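Local coordinates for protein mannan endo-1,6-alpha-mannosidase (Chaetomium thermophilum, PDB 6RY0) that probably hydrolyses alpha-1,6-mannosidic linkages in unbranched mannans and is linked to the transfer of GPI-anchored glycoproteins into the fungal cell wall, at residues A81-Y86 with E104-Q109; S136-A141 with G206-R211; N143-P148 with P153-L158; T164-P169 with A200-L205. All coordinates share one frame; numbering follows the deposited sequence.

Contact 1: A81-Y86 with E104-Q109; sequences AMMGTY and EGMLHQ
Met83 of helix 76-93 packs against Gly105 and Met106 of helix 99-108 in an antiparallel helical hairpin of the (alpha/alpha)6 barrel expected of glycoside hydrolase family 76. The two backbones come nearest at this point, with 6.7 Å between Met83 CA and Met106 CA. Met83 takes part in every contact across the interface. Its CB lies 3.5 Å from Met106 CG, and its CG follows at 3.7 Å from the same Met106 CG, as the two thioether chains run alongside each other, pointing opposite ways. Met106 was modelled in two conformations, and the distances to its side chain hold for one of them. The Met83 chain bends at chi2 (-59°) and again at chi3, which carries SD over the backbone of the second helix, 4.0 Å from Gly105 CA. A beta carbon at Gly105 would point toward helix 76-93 and probably run into this sulfur, so the bare glycine lets the sulfur lie close. On helix 76-93 itself, Thr85 OG1 bonds back to Ala81 O at 2.9 Å, and Thr85 N reaches that same oxygen from the opposite face of its carbonyl plane. The interface is buried and apolar. Helix 127-142 closes over it, bringing Trp133 onto Met83 and Ala140 onto Met106, while Met82 and Tyr86 face helix 33-48 and Thr85 meets Leu396 of helix 389-401.

Contact 2: S136-A141 with G206-R211; sequences SAMLAA and GARLAR
Helix segments 136-141 and 206-211 run in nearly the same direction, their axes 10.8 Å apart at closest and crossing at 23°, with Met138 and Arg208 facing each other. Met138 reaches across with CG trans to its backbone nitrogen (chi1 -171°), and a bend at chi2 then turns the thioether along the second helix. CB and CG of Met138 lie over one face of the Arg208 guanidinium, CG being 3.6 Å from Arg208 NE. CG also touches the aliphatic base of the arginine, 3.7 Å from Arg208 CB. Farther out, Met138 SD rests 3.6 Å from Leu209 CD2. Leu139 meets the guanidinium from another direction: its CB lies at the edge, in the plane of the group, 3.7 Å from Arg208 NH2. No hydrogen bond joins the segments; Leu139 N and Arg208 NH2 come close, but both are donors. An alanine in place of Met138 would probably open a gap beside Leu209 CD2 and leave that face of the guanidinium with only the beta carbon over it. The polar end of Arg208 is held by carboxylates instead: NH1 forms a salt bridge with Asp204 and NH2 another with Glu142. The buried positive charge is thus likely to be balanced by these two acids, while methionine and leucine supply the apolar packing around the side chain.

Contact 3: N143-P148 with P153-L158; sequences NKFPNP and PQWLAL
The indole of Trp155 forms the tight part of this contact, enclosed by Phe145, Pro146 and Pro148 of the preceding loop. Pro148 lies over one face, its CG 3.7 Å from the centroid of the six-membered ring and almost on the ring normal, a CH-pi contact. At the indole edge, Trp155 NE1 donates to Pro146 O at 2.9 Å and makes a weak second bond to Phe145 O, which together fix the rotation of the ring. Phe145 CD2 touches Trp155 CZ2 at 3.7 Å, the rings being oblique to each other. Buried Gln154, the N-cap residue, bends at chi2 (-63°) and sends NE2 to Pro148 O at 3.2 Å; the bond is nearly straight (176°) and lies in the amide plane, although it meets the carbonyl from above its plane. NE2 also bonds Lys152 O. The side around the partly exposed Asn147 is looser and partly solvent-mediated. A water donates to Asn147 OD1 and to Gln154 OE1, both at 2.7 Å, and accepts from Trp155 N, while Asn147 ND2 bonds Ile417 O. The turn joins helix 127-142 to helix 155-167, with Trp155 resting on Ala140 of the former and Pro148 on Leu107 of helix 99-108.

Contact 4: T164-P169 with A200-L205; sequences TTQASP and ACFFDL
Gln166 and Ala167, near the end of helix 155-167, pack on the ring of Phe202 from helix 196-213. Gln166 comes first; its CB sits 3.4 Å from Phe202 CD1. Beyond CG the chain is extended and runs back along the phenylalanine side chain until OE1 lies 3.3 Å from Phe202 CB. The amide and ring planes are 68° apart, so the two groups do not stack. Gln166 NE2 is held by Gln130 OE1, a bond that helps set the rotation of the amide. The backbone Gln166 O stands over one face of the Phe202 ring, toward its rim, and is itself bonded by His172 NE2. At Ala167 the methyl CB reaches the far end of the ring, 3.8 Å from Phe202 CZ. Phe202 gets there because its CG is trans to the backbone nitrogen (chi1 179°), projecting the ring away from its own helix. Replacing Phe202 by an alanine would probably leave a gap beneath Gln166 CB and Ala167 CB and deprive Trp163, on which the ring stacks, of its partner. The Gln166 side chain is about 8 Å from that of Asp129, a calcium-binding residue seen in a crystal structure of this protein, though no metal is bound at that site in this model. Around the interface, helix 216-231 adds Ile225 against Phe202 and Trp221 against Ala167, and helix 127-142 sets Met135 against Cys201 and Leu205.

Contacts 1, 2 and 4 are buried helix-to-helix interfaces, whereas contact 3, a loop folded onto the start of a helix, is partly buried and includes a bridging water. Helix 196-213 serves both contact 2 and contact 4, and helix 155-167 both contact 3 and contact 4. Leu107 links contacts 1 and 3 through the packing of its CD2 on Pro148 CG, and Ala140 links contacts 2 and 3, its O probably accepting a hydrogen bond from Phe145 N. Thioethers dominate contact 1; contact 2 adds a charged guanidinium, contact 4 an amide against an aromatic ring. Direct hydrogen bonds between segments occur only in contact 3.

Contact 1: A81-Y86 with E104-Q109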
loop_
_atom_site.group_PDB
_atom_site.type_symbol
_atom_site.label_atom_id
_atom_site.label_comp_id
_atom_site.label_asym_id
_atom_site.label_seq_id
_atom_site.Cartn_x
_atom_site.Cartn_y
_atom_site.Cartn_z
ATOM N N ALA A 81 4.589 -4.333 -2.745
ATOM C CA ALA A 81 3.173 -4.493 -2.465
ATOM C C ALA A 81 2.818 -5.955 -2.268
ATOM O O ALA A 81 2.033 -6.296 -1.353
ATOM C CB ALA A 81 2.348 -3.892 -3.618
ATOM N N MET A 82 3.345 -6.830 -3.100
ATOM C CA MET A 82 3.114 -8.267 -2.927
ATOM C C MET A 82 3.623 -8.733 -1.570
ATOM O O MET A 82 2.942 -9.485 -0.867
ATOM C CB MET A 82 3.788 -9.048 -4.050
ATOM C CG MET A 82 3.580 -10.543 -3.905
ATOM S SD MET A 82 4.620 -11.472 -5.034
ATOM C CE MET A 82 4.477 -13.101 -4.244
ATOM N N MET A 83 4.834 -8.325 -1.183
ATOM C CA MET A 83 5.367 -8.765 0.093
ATOM C C MET A 83 4.409 -8.400 1.207
ATOM O O MET A 83 4.089 -9.204 2.077
ATOM C CB MET A 83 6.756 -8.173 0.348
ATOM C CG MET A 83 7.842 -8.539 -0.665
ATOM S SD MET A 83 8.230 -10.277 -0.897
ATOM C CE MET A 83 7.297 -10.642 -2.387
ATOM N N GLY A 84 3.961 -7.146 1.221
ATOM C CA GLY A 84 3.053 -6.723 2.270
ATOM C C GLY A 84 1.738 -7.488 2.253
ATOM O O GLY A 84 1.181 -7.819 3.298
ATOM N N THR A 85 1.231 -7.788 1.064
ATOM C CA THR A 85 0.007 -8.577 0.947
ATOM C C THR A 85 0.151 -9.922 1.669
ATOM O O THR A 85 -0.777 -10.380 2.337
ATOM C CB THR A 85 -0.371 -8.795 -0.523
ATOM O OG1 THR A 85 -0.541 -7.527 -1.162
ATOM C CG2 THR A 85 -1.675 -9.537 -0.652
ATOM N N TYR A 86 1.324 -10.554 1.552
ATOM C CA TYR A 86 1.569 -11.816 2.190
ATOM C C TYR A 86 1.869 -11.719 3.687
ATOM O O TYR A 86 1.548 -12.643 4.436
ATOM C CB TYR A 86 2.673 -12.635 1.486
ATOM C CG TYR A 86 2.123 -13.342 0.256
ATOM C CD1 TYR A 86 1.957 -12.674 -0.947
ATOM C CD2 TYR A 86 1.745 -14.678 0.308
ATOM C CE1 TYR A 86 1.417 -13.298 -2.043
ATOM C CE2 TYR A 86 1.206 -15.318 -0.798
ATOM C CZ TYR A 86 1.037 -14.617 -1.962
ATOM O OH TYR A 86 0.532 -15.192 -3.088
ATOM N N GLU A 104 12.711 -13.479 2.588
ATOM C CA GLU A 104 13.821 -13.405 1.638
ATOM C C GLU A 104 13.638 -12.241 0.666
ATOM O O GLU A 104 14.581 -11.484 0.383
ATOM C CB GLU A 104 13.981 -14.717 0.871
ATOM C CG GLU A 104 15.055 -14.758 -0.221
ATOM C CD GLU A 104 14.983 -15.999 -1.130
ATOM O OE1 GLU A 104 13.936 -16.314 -1.749
ATOM O OE2 GLU A 104 16.035 -16.631 -1.261
ATOM N N GLY A 105 12.440 -12.097 0.129
ATOM C CA GLY A 105 12.161 -11.044 -0.815
ATOM C C GLY A 105 12.294 -9.655 -0.200
ATOM O O GLY A 105 12.905 -8.751 -0.790
ATOM N N MET A 106 11.713 -9.472 0.990
ATOM C CA MET A 106 11.833 -8.179 1.669
ATOM C C MET A 106 13.287 -7.841 1.964
ATOM O O MET A 106 13.676 -6.685 1.822
ATOM C CB MET A 106 10.975 -8.167 2.926
ATOM C CG MET A 106 9.469 -8.270 2.619
ATOM S SD MET A 106 8.375 -8.388 4.050
ATOM C CE MET A 106 8.561 -6.767 4.781
ATOM N N LEU A 107 14.077 -8.805 2.424
ATOM C CA LEU A 107 15.453 -8.506 2.788
ATOM C C LEU A 107 16.316 -8.258 1.571
ATOM O O LEU A 107 17.303 -7.521 1.650
ATOM C CB LEU A 107 16.021 -9.642 3.601
ATOM C CG LEU A 107 15.473 -9.754 5.023
ATOM C CD1 LEU A 107 16.010 -10.982 5.712
ATOM C CD2 LEU A 107 15.779 -8.514 5.844
ATOM N N HIS A 108 16.003 -8.866 0.433
ATOM C CA HIS A 108 16.871 -8.733 -0.725
ATOM C C HIS A 108 16.876 -7.325 -1.277
ATOM O O HIS A 108 17.854 -6.910 -1.885
ATOM C CB HIS A 108 16.446 -9.722 -1.819
ATOM C CG HIS A 108 17.458 -9.883 -2.894
ATOM N ND1 HIS A 108 18.526 -10.737 -2.768
ATOM C CD2 HIS A 108 17.585 -9.293 -4.107
ATOM C CE1 HIS A 108 19.259 -10.673 -3.861
ATOM N NE2 HIS A 108 18.714 -9.806 -4.691
ATOM N N GLN A 109 15.784 -6.584 -1.070
ATOM C CA GLN A 109 15.555 -5.307 -1.749
ATOM C C GLN A 109 15.915 -4.079 -0.888
ATOM O O GLN A 109 15.648 -2.958 -1.314
ATOM C CB GLN A 109 14.117 -5.227 -2.229
ATOM C CG GLN A 109 13.817 -6.270 -3.327
ATOM C CD GLN A 109 14.657 -6.081 -4.564
ATOM O OE1 GLN A 109 15.113 -4.975 -4.852
ATOM N NE2 GLN A 109 14.866 -7.147 -5.317
#

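Contact 2: S136-A141 with G206-R211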
loop_
_atom_site.group_PDB
_atom_site.type_symbol
_atom_site.label_atom_id
_atom_site.label_comp_id
_atom_site.label_asym_id
_atom_site.label_seq_id
_atom_site.Cartn_x
_atom_site.Cartn_y
_atom_site.Cartn_z
ATOM N N SER A 136 5.435 -1.983 3.837
ATOM C CA SER A 136 5.453 -3.422 4.071
ATOM C C SER A 136 6.323 -3.790 5.275
ATOM O O SER A 136 5.954 -4.684 6.032
ATOM C CB SER A 136 5.922 -4.136 2.815
ATOM O OG SER A 136 4.914 -4.030 1.833
ATOM N N ALA A 137 7.440 -3.096 5.480
ATOM C CA ALA A 137 8.249 -3.336 6.661
ATOM C C ALA A 137 7.501 -2.905 7.940
ATOM O O ALA A 137 7.528 -3.605 8.957
ATOM C CB ALA A 137 9.582 -2.596 6.551
ATOM N N MET A 138 6.825 -1.758 7.876
ATOM C CA MET A 138 6.012 -1.299 9.003
ATOM C C MET A 138 4.951 -2.331 9.356
ATOM O O MET A 138 4.726 -2.648 10.522
ATOM C CB MET A 138 5.377 0.043 8.658
ATOM C CG MET A 138 4.681 0.745 9.792
ATOM S SD MET A 138 5.762 1.344 11.086
ATOM C CE MET A 138 5.389 0.243 12.450
ATOM N N LEU A 139 4.304 -2.879 8.324
ATOM C CA LEU A 139 3.258 -3.895 8.501
ATOM C C LEU A 139 3.856 -5.152 9.142
ATOM O O LEU A 139 3.230 -5.763 10.003
ATOM C CB LEU A 139 2.650 -4.236 7.130
ATOM C CG LEU A 139 1.452 -5.165 7.204
ATOM C CD1 LEU A 139 0.262 -4.518 7.930
ATOM C CD2 LEU A 139 1.045 -5.567 5.796
ATOM N N ALA A 140 5.059 -5.545 8.730
ATOM C CA ALA A 140 5.710 -6.693 9.344
ATOM C C ALA A 140 5.927 -6.465 10.835
ATOM O O ALA A 140 5.692 -7.351 11.643
ATOM C CB ALA A 140 7.007 -6.994 8.602
ATOM N N ALA A 141 6.343 -5.256 11.230
ATOM C CA ALA A 141 6.490 -4.950 12.665
ATOM C C ALA A 141 5.122 -4.991 13.371
ATOM O O ALA A 141 4.972 -5.582 14.442
ATOM C CB ALA A 141 7.180 -3.606 12.871
ATOM N N GLY A 206 4.580 7.957 8.915
ATOM C CA GLY A 206 4.742 8.755 10.124
ATOM C C GLY A 206 3.698 8.441 11.181
ATOM O O GLY A 206 4.006 8.277 12.361
ATOM N N ALA A 207 2.449 8.332 10.755
ATOM C CA ALA A 207 1.363 8.045 11.693
ATOM C C ALA A 207 1.564 6.675 12.352
ATOM O O ALA A 207 1.352 6.495 13.544
ATOM C CB ALA A 207 0.056 8.117 10.966
ATOM N N ARG A 208 1.958 5.706 11.545
ATOM C CA ARG A 208 2.154 4.343 12.030
ATOM C C ARG A 208 3.386 4.231 12.909
ATOM O O ARG A 208 3.374 3.527 13.931
ATOM C CB ARG A 208 2.227 3.371 10.847
ATOM C CG ARG A 208 0.887 3.291 10.141
ATOM C CD ARG A 208 0.963 2.666 8.779
ATOM N NE ARG A 208 1.215 1.244 8.837
ATOM C CZ ARG A 208 1.364 0.496 7.751
ATOM N NH1 ARG A 208 1.317 1.028 6.521
ATOM N NH2 ARG A 208 1.572 -0.806 7.879
ATOM N N LEU A 209 4.456 4.929 12.562
ATOM C CA LEU A 209 5.641 4.938 13.421
ATOM C C LEU A 209 5.339 5.606 14.737
ATOM O O LEU A 209 5.830 5.166 15.783
ATOM C CB LEU A 209 6.832 5.567 12.692
ATOM C CG LEU A 209 7.467 4.655 11.646
ATOM C CD1 LEU A 209 8.344 5.453 10.668
ATOM C CD2 LEU A 209 8.275 3.541 12.311
ATOM N N ALA A 210 4.553 6.673 14.716
ATOM C CA ALA A 210 4.129 7.304 15.973
ATOM C C ALA A 210 3.401 6.316 16.867
ATOM O O ALA A 210 3.709 6.176 18.044
ATOM C CB ALA A 210 3.236 8.497 15.701
ATOM N N ARG A 211 2.414 5.621 16.305
ATOM C CA ARG A 211 1.648 4.701 17.135
ATOM C C ARG A 211 2.539 3.573 17.687
ATOM O O ARG A 211 2.403 3.160 18.837
ATOM C CB ARG A 211 0.450 4.129 16.384
ATOM C CG ARG A 211 -0.452 3.307 17.295
ATOM C CD ARG A 211 -1.622 2.706 16.574
ATOM N NE ARG A 211 -2.510 1.973 17.463
ATOM C CZ ARG A 211 -2.486 0.658 17.661
ATOM N NH1 ARG A 211 -1.588 -0.112 17.086
ATOM N NH2 ARG A 211 -3.421 0.090 18.431
#

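Contact 3: N143-P148 with P153-L158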
loop_
_atom_site.group_PDB
_atom_site.type_symbol
_atom_site.label_atom_id
_atom_site.label_comp_id
_atom_site.label_asym_id
_atom_site.label_seq_id
_atom_site.Cartn_x
_atom_site.Cartn_y
_atom_site.Cartn_z
ATOM N N ASN A 143 2.467 -6.586 12.588
ATOM C CA ASN A 143 1.860 -7.917 12.554
ATOM C C ASN A 143 2.715 -8.963 13.274
ATOM O O ASN A 143 2.378 -10.130 13.294
ATOM C CB ASN A 143 1.588 -8.333 11.107
ATOM C CG ASN A 143 0.412 -7.613 10.500
ATOM O OD1 ASN A 143 -0.220 -6.796 11.149
ATOM N ND2 ASN A 143 0.121 -7.895 9.217
ATOM N N LYS A 144 3.834 -8.551 13.855
ATOM C CA LYS A 144 4.753 -9.473 14.533
ATOM C C LYS A 144 5.243 -10.555 13.573
ATOM O O LYS A 144 5.450 -11.698 13.946
ATOM C CB LYS A 144 4.139 -10.037 15.817
ATOM C CG LYS A 144 3.789 -8.967 16.805
ATOM C CD LYS A 144 3.160 -9.490 18.085
ATOM C CE LYS A 144 4.059 -10.342 18.894
ATOM N NZ LYS A 144 3.356 -10.637 20.160
ATOM N N PHE A 145 5.431 -10.166 12.313
ATOM C CA PHE A 145 6.014 -11.078 11.320
ATOM C C PHE A 145 7.391 -11.503 11.834
ATOM O O PHE A 145 8.135 -10.681 12.375
ATOM C CB PHE A 145 6.096 -10.339 9.984
ATOM C CG PHE A 145 6.403 -11.190 8.793
ATOM C CD1 PHE A 145 5.498 -12.120 8.340
ATOM C CD2 PHE A 145 7.543 -10.994 8.070
ATOM C CE1 PHE A 145 5.751 -12.876 7.225
ATOM C CE2 PHE A 145 7.803 -11.730 6.953
ATOM C CZ PHE A 145 6.910 -12.688 6.540
ATOM N N PRO A 146 7.771 -12.773 11.668
ATOM C CA PRO A 146 9.054 -13.191 12.237
ATOM C C PRO A 146 10.208 -12.293 11.856
ATOM O O PRO A 146 10.325 -11.815 10.726
ATOM C CB PRO A 146 9.230 -14.610 11.678
ATOM C CG PRO A 146 7.802 -15.103 11.541
ATOM C CD PRO A 146 7.024 -13.900 11.076
ATOM N N ASN A 147 11.086 -12.060 12.811
ATOM C CA ASN A 147 12.204 -11.163 12.607
ATOM C C ASN A 147 13.250 -11.762 11.702
ATOM O O ASN A 147 13.557 -12.946 11.806
ATOM C CB ASN A 147 12.867 -10.838 13.938
ATOM C CG ASN A 147 12.006 -10.005 14.855
ATOM O OD1 ASN A 147 11.159 -9.213 14.418
ATOM N ND2 ASN A 147 12.235 -10.141 16.148
ATOM N N PRO A 148 13.897 -10.934 10.886
ATOM C CA PRO A 148 15.111 -11.352 10.170
ATOM C C PRO A 148 16.197 -11.765 11.124
ATOM O O PRO A 148 16.143 -11.413 12.305
ATOM C CB PRO A 148 15.545 -10.072 9.417
ATOM C CG PRO A 148 14.256 -9.277 9.273
ATOM C CD PRO A 148 13.562 -9.530 10.587
ATOM N N PRO A 153 18.846 -6.294 8.668
ATOM C CA PRO A 153 17.982 -5.182 9.049
ATOM C C PRO A 153 16.651 -5.697 9.580
ATOM O O PRO A 153 16.074 -6.617 9.032
ATOM C CB PRO A 153 17.814 -4.422 7.741
ATOM C CG PRO A 153 18.922 -4.804 6.896
ATOM C CD PRO A 153 19.237 -6.213 7.259
ATOM N N GLN A 154 16.160 -5.056 10.618
ATOM C CA GLN A 154 14.932 -5.427 11.273
ATOM C C GLN A 154 13.758 -4.610 10.735
ATOM O O GLN A 154 13.940 -3.507 10.200
ATOM C CB GLN A 154 15.107 -5.243 12.791
ATOM C CG GLN A 154 16.206 -6.134 13.382
ATOM C CD GLN A 154 15.889 -7.600 13.236
ATOM O OE1 GLN A 154 14.806 -8.051 13.615
ATOM N NE2 GLN A 154 16.801 -8.348 12.666
ATOM N N TRP A 155 12.531 -5.134 10.859
ATOM C CA TRP A 155 11.398 -4.511 10.205
ATOM C C TRP A 155 11.160 -3.059 10.634
ATOM O O TRP A 155 11.003 -2.169 9.801
ATOM C CB TRP A 155 10.111 -5.329 10.392
ATOM C CG TRP A 155 10.222 -6.760 10.004
ATOM C CD1 TRP A 155 9.794 -7.807 10.769
ATOM C CD2 TRP A 155 10.697 -7.319 8.761
ATOM N NE1 TRP A 155 9.975 -8.982 10.091
ATOM C CE2 TRP A 155 10.530 -8.718 8.860
ATOM C CE3 TRP A 155 11.253 -6.798 7.593
ATOM C CZ2 TRP A 155 10.934 -9.576 7.849
ATOM C CZ3 TRP A 155 11.658 -7.653 6.590
ATOM C CH2 TRP A 155 11.493 -9.021 6.720
ATOM N N LEU A 156 11.114 -2.806 11.942
ATOM C CA LEU A 156 10.886 -1.459 12.408
ATOM C C LEU A 156 12.008 -0.534 11.901
ATOM O O LEU A 156 11.746 0.574 11.433
ATOM C CB LEU A 156 10.793 -1.402 13.932
ATOM C CG LEU A 156 10.679 0.006 14.545
ATOM C CD1 LEU A 156 9.421 0.706 14.122
ATOM C CD2 LEU A 156 10.754 -0.074 16.055
ATOM N N ALA A 157 13.253 -0.995 11.994
ATOM C CA ALA A 157 14.392 -0.213 11.538
ATOM C C ALA A 157 14.293 0.140 10.053
ATOM O O ALA A 157 14.711 1.226 9.643
ATOM C CB ALA A 157 15.683 -0.944 11.810
ATOM N N LEU A 158 13.793 -0.781 9.242
ATOM C CA LEU A 158 13.621 -0.502 7.818
ATOM C C LEU A 158 12.563 0.561 7.592
ATOM O O LEU A 158 12.749 1.480 6.774
ATOM C CB LEU A 158 13.273 -1.793 7.067
ATOM C CG LEU A 158 14.451 -2.762 6.882
ATOM C CD1 LEU A 158 13.945 -4.130 6.521
ATOM C CD2 LEU A 158 15.438 -2.227 5.841
HETATM O O HOH W 1 12.313 -7.245 12.967
#

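Contact 4: T164-P169 with A200-L205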
loop_
_atom_site.group_PDB
_atom_site.type_symbol
_atom_site.label_atom_id
_atom_site.label_comp_id
_atom_site.label_asym_id
_atom_site.label_seq_id
_atom_site.Cartn_x
_atom_site.Cartn_y
_atom_site.Cartn_z
ATOM N N THR A 164 12.882 8.292 7.617
ATOM C CA THR A 164 13.927 9.266 7.866
ATOM C C THR A 164 14.453 9.850 6.557
ATOM O O THR A 164 14.648 11.072 6.443
ATOM C CB THR A 164 15.049 8.638 8.702
ATOM O OG1 THR A 164 14.550 8.320 10.003
ATOM C CG2 THR A 164 16.208 9.616 8.835
ATOM N N THR A 165 14.694 9.025 5.551
ATOM C CA THR A 165 15.142 9.533 4.274
ATOM C C THR A 165 14.091 10.422 3.640
ATOM O O THR A 165 14.439 11.395 2.943
ATOM C CB THR A 165 15.592 8.432 3.303
ATOM O OG1 THR A 165 14.481 7.627 2.904
ATOM C CG2 THR A 165 16.736 7.600 3.854
ATOM N N GLN A 166 12.819 10.131 3.858
ATOM C CA GLN A 166 11.729 10.946 3.323
ATOM C C GLN A 166 11.565 12.260 4.061
ATOM O O GLN A 166 11.056 13.214 3.488
ATOM C CB GLN A 166 10.419 10.138 3.277
ATOM C CG GLN A 166 10.488 9.072 2.229
ATOM C CD GLN A 166 9.246 8.314 1.996
ATOM O OE1 GLN A 166 8.260 8.511 2.676
ATOM N NE2 GLN A 166 9.268 7.469 0.981
ATOM N N ALA A 167 12.011 12.312 5.312
ATOM C CA ALA A 167 12.004 13.526 6.133
ATOM C C ALA A 167 13.234 14.399 5.898
ATOM O O ALA A 167 13.320 15.496 6.416
ATOM C CB ALA A 167 11.934 13.150 7.600
ATOM N N SER A 168 14.208 13.936 5.117
ATOM C CA SER A 168 15.469 14.634 4.965
ATOM C C SER A 168 15.230 15.990 4.314
ATOM O O SER A 168 14.381 16.128 3.436
ATOM C CB SER A 168 16.414 13.753 4.157
ATOM O OG SER A 168 17.748 14.231 4.159
ATOM N N PRO A 169 16.002 17.005 4.721
ATOM C CA PRO A 169 15.649 18.358 4.294
ATOM C C PRO A 169 15.638 18.601 2.788
ATOM O O PRO A 169 14.829 19.418 2.324
ATOM C CB PRO A 169 16.673 19.229 5.028
ATOM C CG PRO A 169 17.645 18.330 5.639
ATOM C CD PRO A 169 17.065 17.002 5.738
ATOM N N ALA A 200 1.178 10.818 0.783
ATOM C CA ALA A 200 0.348 9.891 1.541
ATOM C C ALA A 200 1.180 8.759 2.140
ATOM O O ALA A 200 0.919 8.355 3.260
ATOM C CB ALA A 200 -0.761 9.351 0.655
ATOM N N CYS A 201 2.144 8.241 1.389
ATOM C CA CYS A 201 3.008 7.191 1.935
ATOM C C CYS A 201 3.797 7.729 3.125
ATOM O O CYS A 201 3.922 7.059 4.158
ATOM C CB CYS A 201 3.974 6.667 0.865
ATOM S SG CYS A 201 3.228 5.691 -0.460
ATOM N N PHE A 202 4.372 8.915 2.980
ATOM C CA PHE A 202 5.152 9.501 4.070
ATOM C C PHE A 202 4.286 9.795 5.293
ATOM O O PHE A 202 4.670 9.533 6.429
ATOM C CB PHE A 202 5.896 10.724 3.526
ATOM C CG PHE A 202 6.734 11.460 4.536
ATOM C CD1 PHE A 202 7.706 10.829 5.281
ATOM C CD2 PHE A 202 6.574 12.814 4.715
ATOM C CE1 PHE A 202 8.502 11.523 6.174
ATOM C CE2 PHE A 202 7.379 13.503 5.614
ATOM C CZ PHE A 202 8.311 12.871 6.353
ATOM N N PHE A 203 3.072 10.321 5.047
ATOM C CA PHE A 203 2.092 10.558 6.084
ATOM C C PHE A 203 1.753 9.264 6.819
ATOM O O PHE A 203 1.769 9.200 8.042
ATOM C CB PHE A 203 0.839 11.157 5.448
ATOM C CG PHE A 203 -0.362 11.161 6.353
ATOM C CD1 PHE A 203 -0.364 11.894 7.532
ATOM C CD2 PHE A 203 -1.494 10.429 6.048
ATOM C CE1 PHE A 203 -1.441 11.867 8.387
ATOM C CE2 PHE A 203 -2.598 10.404 6.884
ATOM C CZ PHE A 203 -2.562 11.119 8.058
ATOM N N ASP A 204 1.378 8.238 6.047
ATOM C CA ASP A 204 0.968 6.977 6.648
ATOM C C ASP A 204 2.093 6.366 7.473
ATOM O O ASP A 204 1.875 5.882 8.577
ATOM C CB ASP A 204 0.557 6.013 5.499
ATOM C CG ASP A 204 -0.055 4.738 6.005
ATOM O OD1 ASP A 204 -1.167 4.853 6.601
ATOM O OD2 ASP A 204 0.523 3.650 5.765
ATOM N N LEU A 205 3.318 6.376 6.946
ATOM C CA LEU A 205 4.470 5.868 7.706
ATOM C C LEU A 205 4.671 6.632 8.979
ATOM O O LEU A 205 4.961 6.043 10.025
ATOM C CB LEU A 205 5.774 5.950 6.905
ATOM C CG LEU A 205 5.916 4.833 5.888
ATOM C CD1 LEU A 205 7.079 5.073 4.963
ATOM C CD2 LEU A 205 6.066 3.458 6.542
#